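Local coordinates for uncharacterized protein (Trypanosoma brucei brucei, PDB 6NEZ) that probably reads acetyl-lysine marks on chromatin-associated proteins through its bromodomain, whose pocket here holds a small-molecule ligand, at residues 19-24 / 106-111; 49-54 / 80-85. One frame throughout, in Å; residues are numbered along the deposited sequence.

How the contacts relate
From the N terminus, the chain runs through helix 11-19 and enters a long connection, carrying the short helices 34-37 and 42-48, whose first residues, 19-24, meet helix 96-120 in contact 1. The same connection ends at 49-54, which leans on helix 74-91 in contact 2 just before helix 55-63 begins. Contact 2 is therefore nested within the large loop closed by contact 1, and the two lie on opposite sides of the chain's centre. They touch through side chains: Leu-21 CD1 and Ala-108 CB both meet Ile-80, and Met-109 CE meets Arg-81. Together they tie the two ends of the ZA-loop region to the last two helices of the bromodomain bundle.

Contact 1: residues 19-24 / 106-111; sequences RSLDRP and KFAMGK
Two first torsions lay Arg-23 across Phe-107. Arg-23 CG stands between its backbone N and carbonyl carbon (chi1 64°) and the chain then runs extended to NE, while Phe-107 CG points away from its backbone N (chi1 151°), carrying the ring out from helix 96-120 toward the loop. The two side chains slide past each other in opposite directions, and the guanidinium lies flat on the ring, planes 8° apart. Arg-23 CZ stands 3.8 Å from the centroid of the Phe-107 ring, a cation-pi stack, and Arg-23 CD covers the ring end nearer the loop with a CH-pi contact 3.6 Å from that centroid. Around the ring edge lie backbone carbonyls: Ser-20 O is 3.6 Å from Phe-107 CZ, and Leu-21 O is equally close to Phe-107 CE2. Leu-21 fills the buried side of the contact, its CD2 resting 3.8 Å from Lys-111 CB and 3.9 Å from Ala-108 CA, with Ile-80 and Leu-55 beyond. One turn along the helix, Lys-111, bent at its second and fourth torsions, brings NZ to donate to Ser-20 OG at 3.2 Å; the same hydroxyl also bonds to Leu-17 O. A type I turn from Arg-19 to Asp-22 swings the chain from the end of helix 11-19 into this line. The salt bridge from Arg-23 NE to Glu-26 probably limits the rotation of the guanidinium, whose positive charge would be met by that carboxylate at its rim and by the Phe-107 pi face on which it lies.

Contact 2: residues 49-54 / 80-85; sequences CPNRCD and IRLMVN
Asn-51 O accepts a hydrogen bond from Asn-86 ND2, of the residue just after 80-85 and one turn on from Leu-82, and has Leu-82 CD1 packed 3.5 Å from it. Leu-82 and Met-83 make the helix side of the contact. Leu-82 CG lies opposite the backbone N (chi1 -179°), sending both methyls toward the loop, where CD2 settles over the flat face of the Asn-51 amide, 3.4 Å from Asn-51 CG and nearly as close to OD1 and ND2. The two side chains run at about a right angle. Leu-82 CD2 also reaches the backbone of Arg-52 and touches Cys-53 CB at 4.2 Å. Met-83 follows the loop the other way: Met-83 CG rests 3.5 Å from Cys-53 O, and a bend at the third torsion (chi3 -145°) tucks the methyl against the next peptide, with Met-83 CE 3.3 Å from Asp-54 C. Cys-53 SG packs 4.1 Å from Met-83 CE. Cys-53, buried beside helix 74-91, is known to form a disulfide between chains of this protein. The charged side chains of Arg-52 and Asp-54 start away from residues 80-85: Arg-52 NE pairs with Asp-33, while Asp-54 N-caps helix 55-63, its OD2 making a weak hydrogen bond to Ala-56 N and its OD1 a second bond to Thr-57 OG1. Met-83 also leans on Phe-30 and Leu-55, and its side chain is about 7 Å from the bound ligand. A loop seated on a bundle helix and delivering an aspartate N-cap matches the end of the ZA connection in the bromodomain fold, near its ligand pocket.

Contact 1: residues 19-24 / 106-111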
# COMPACT_ATOMS: atom_id res chain seq x y z
N ARG A 19 -5.03 5.98 4.81
CA ARG A 19 -4.89 7.39 4.34
C ARG A 19 -3.59 7.98 4.90
O ARG A 19 -2.91 8.67 4.15
CB ARG A 19 -6.11 8.23 4.73
CG ARG A 19 -7.31 8.04 3.81
CD ARG A 19 -8.54 8.82 4.29
NE ARG A 19 -9.33 9.32 3.17
N SER A 20 -3.20 7.62 6.13
CA SER A 20 -1.99 8.15 6.82
C SER A 20 -0.71 7.71 6.10
O SER A 20 0.33 8.30 6.39
CB SER A 20 -1.93 7.74 8.28
OG SER A 20 -1.46 6.40 8.42
N LEU A 21 -0.76 6.65 5.28
CA LEU A 21 0.43 6.09 4.57
C LEU A 21 0.75 6.91 3.31
O LEU A 21 1.81 6.70 2.71
CB LEU A 21 0.18 4.63 4.20
CG LEU A 21 -0.28 3.71 5.32
CD1 LEU A 21 -0.43 2.30 4.79
CD2 LEU A 21 0.69 3.74 6.49
N ASP A 22 -0.15 7.79 2.89
CA ASP A 22 0.02 8.64 1.69
C ASP A 22 0.62 9.94 2.19
O ASP A 22 -0.14 10.76 2.70
CB ASP A 22 -1.31 8.81 0.93
CG ASP A 22 -1.14 9.40 -0.46
OD1 ASP A 22 -0.00 9.73 -0.82
OD2 ASP A 22 -2.15 9.53 -1.18
N ARG A 23 1.94 10.08 2.15
CA ARG A 23 2.61 11.30 2.70
C ARG A 23 3.36 12.04 1.59
O ARG A 23 3.72 11.45 0.57
CB ARG A 23 3.53 10.93 3.88
CG ARG A 23 4.69 10.04 3.51
CD ARG A 23 5.41 9.45 4.71
NE ARG A 23 6.56 8.75 4.16
CZ ARG A 23 7.68 8.48 4.81
NH1 ARG A 23 7.85 8.84 6.07
NH2 ARG A 23 8.65 7.84 4.18
N PRO A 24 3.59 13.36 1.78
CA PRO A 24 4.36 14.17 0.83
C PRO A 24 5.77 13.64 0.49
O PRO A 24 6.16 13.77 -0.65
CB PRO A 24 4.49 15.55 1.51
CG PRO A 24 3.33 15.60 2.50
CD PRO A 24 3.10 14.16 2.92
N LYS A 106 9.26 0.53 4.92
CA LYS A 106 9.69 0.59 6.35
C LYS A 106 8.77 1.55 7.12
O LYS A 106 8.31 1.16 8.20
CB LYS A 106 11.16 1.00 6.50
CG LYS A 106 12.18 -0.12 6.27
N PHE A 107 8.48 2.72 6.57
CA PHE A 107 7.54 3.70 7.17
C PHE A 107 6.15 3.06 7.30
O PHE A 107 5.63 2.99 8.43
CB PHE A 107 7.50 5.00 6.36
CG PHE A 107 6.18 5.73 6.45
CD1 PHE A 107 5.84 6.46 7.58
CD2 PHE A 107 5.27 5.67 5.40
CE1 PHE A 107 4.63 7.13 7.64
CE2 PHE A 107 4.06 6.33 5.47
CZ PHE A 107 3.74 7.06 6.59
N ALA A 108 5.57 2.58 6.20
CA ALA A 108 4.21 1.99 6.17
C ALA A 108 4.09 0.89 7.23
O ALA A 108 3.09 0.90 8.00
CB ALA A 108 3.88 1.46 4.80
N MET A 109 5.05 -0.03 7.27
CA MET A 109 5.01 -1.18 8.21
C MET A 109 5.12 -0.65 9.65
O MET A 109 4.42 -1.20 10.50
CB MET A 109 6.13 -2.20 7.96
CG MET A 109 5.94 -2.98 6.68
SD MET A 109 4.29 -3.73 6.48
CE MET A 109 4.48 -4.43 4.84
N GLY A 110 5.97 0.36 9.91
CA GLY A 110 6.06 1.00 11.23
C GLY A 110 4.70 1.55 11.63
O GLY A 110 4.23 1.29 12.75
N LYS A 111 4.04 2.28 10.72
CA LYS A 111 2.76 2.97 11.00
C LYS A 111 1.68 1.92 11.28
O LYS A 111 0.86 2.12 12.21
CB LYS A 111 2.40 3.88 9.83
CG LYS A 111 1.41 4.98 10.16
CD LYS A 111 1.93 6.05 11.12
CE LYS A 111 0.96 7.20 11.29
NZ LYS A 111 -0.45 6.73 11.45

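Contact 2: residues 49-54 / 80-85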
# COMPACT_ATOMS: atom_id res chain seq x y z
N CYS A 49 3.75 -6.83 -13.99
CA CYS A 49 3.01 -6.77 -12.70
C CYS A 49 1.55 -7.15 -12.93
O CYS A 49 0.69 -6.28 -12.98
CB CYS A 49 3.13 -5.38 -12.09
SG CYS A 49 4.84 -4.85 -11.83
N PRO A 50 1.22 -8.45 -13.05
CA PRO A 50 -0.15 -8.85 -13.41
C PRO A 50 -1.12 -8.58 -12.24
O PRO A 50 -2.30 -8.49 -12.49
CB PRO A 50 -0.02 -10.35 -13.75
CG PRO A 50 1.49 -10.62 -13.79
CD PRO A 50 2.10 -9.61 -12.84
N ASN A 51 -0.59 -8.37 -11.03
CA ASN A 51 -1.37 -7.99 -9.82
C ASN A 51 -0.87 -6.61 -9.36
O ASN A 51 0.34 -6.46 -9.19
CB ASN A 51 -1.20 -9.07 -8.75
CG ASN A 51 -2.12 -8.94 -7.54
OD1 ASN A 51 -1.86 -9.58 -6.53
ND2 ASN A 51 -3.17 -8.15 -7.63
N ARG A 52 -1.74 -5.64 -9.11
CA ARG A 52 -1.28 -4.28 -8.74
C ARG A 52 -2.18 -3.71 -7.65
O ARG A 52 -3.30 -4.19 -7.45
CB ARG A 52 -1.21 -3.34 -9.95
CG ARG A 52 -2.52 -3.17 -10.70
CD ARG A 52 -2.37 -2.16 -11.82
NE ARG A 52 -3.69 -1.82 -12.35
CZ ARG A 52 -4.40 -2.55 -13.21
NH1 ARG A 52 -3.92 -3.70 -13.68
NH2 ARG A 52 -5.59 -2.13 -13.59
N CYS A 53 -1.68 -2.68 -6.98
CA CYS A 53 -2.45 -1.95 -5.96
C CYS A 53 -1.84 -0.56 -5.77
O CYS A 53 -0.77 -0.27 -6.34
CB CYS A 53 -2.46 -2.78 -4.68
SG CYS A 53 -3.67 -2.23 -3.47
N ASP A 54 -2.54 0.27 -5.02
CA ASP A 54 -2.16 1.67 -4.75
C ASP A 54 -2.90 2.07 -3.48
O ASP A 54 -3.83 1.30 -3.09
CB ASP A 54 -2.52 2.54 -5.96
CG ASP A 54 -4.02 2.62 -6.19
OD1 ASP A 54 -4.53 1.71 -6.89
OD2 ASP A 54 -4.66 3.56 -5.65
N ILE A 80 0.38 -3.59 0.68
CA ILE A 80 1.57 -2.69 0.75
C ILE A 80 2.76 -3.38 0.07
O ILE A 80 3.44 -2.72 -0.74
CB ILE A 80 1.87 -2.26 2.19
CG1 ILE A 80 0.70 -1.46 2.77
CG2 ILE A 80 3.17 -1.47 2.26
CD1 ILE A 80 0.32 -0.24 1.95
N ARG A 81 2.97 -4.66 0.33
CA ARG A 81 4.15 -5.38 -0.20
C ARG A 81 4.01 -5.42 -1.72
O ARG A 81 5.03 -5.30 -2.40
CB ARG A 81 4.31 -6.79 0.37
CG ARG A 81 4.83 -6.83 1.80
CD ARG A 81 5.04 -8.24 2.35
NE ARG A 81 5.20 -8.17 3.79
CZ ARG A 81 4.35 -8.63 4.70
NH1 ARG A 81 4.62 -8.46 5.99
NH2 ARG A 81 3.24 -9.27 4.34
N LEU A 82 2.79 -5.60 -2.21
CA LEU A 82 2.53 -5.70 -3.67
C LEU A 82 2.90 -4.37 -4.33
O LEU A 82 3.64 -4.40 -5.34
CB LEU A 82 1.07 -6.09 -3.88
CG LEU A 82 0.64 -6.26 -5.34
CD1 LEU A 82 1.46 -7.36 -6.02
CD2 LEU A 82 -0.86 -6.55 -5.43
N MET A 83 2.44 -3.24 -3.79
CA MET A 83 2.82 -1.88 -4.26
C MET A 83 4.34 -1.78 -4.37
O MET A 83 4.85 -1.31 -5.40
CB MET A 83 2.43 -0.77 -3.28
CG MET A 83 1.03 -0.41 -3.31
SD MET A 83 0.70 0.77 -1.99
CE MET A 83 -0.96 0.20 -1.61
N VAL A 84 5.02 -2.09 -3.26
CA VAL A 84 6.48 -1.88 -3.09
C VAL A 84 7.23 -2.81 -4.05
O VAL A 84 8.14 -2.31 -4.74
CB VAL A 84 6.85 -2.13 -1.62
CG1 VAL A 84 8.35 -2.29 -1.40
CG2 VAL A 84 6.30 -1.02 -0.73
N ASN A 85 6.83 -4.08 -4.11
CA ASN A 85 7.54 -5.14 -4.89
C ASN A 85 7.35 -4.87 -6.38
O ASN A 85 8.32 -5.10 -7.11
CB ASN A 85 7.10 -6.58 -4.58
CG ASN A 85 7.48 -7.04 -3.18
OD1 ASN A 85 8.39 -6.51 -2.55
ND2 ASN A 85 6.75 -8.03 -2.68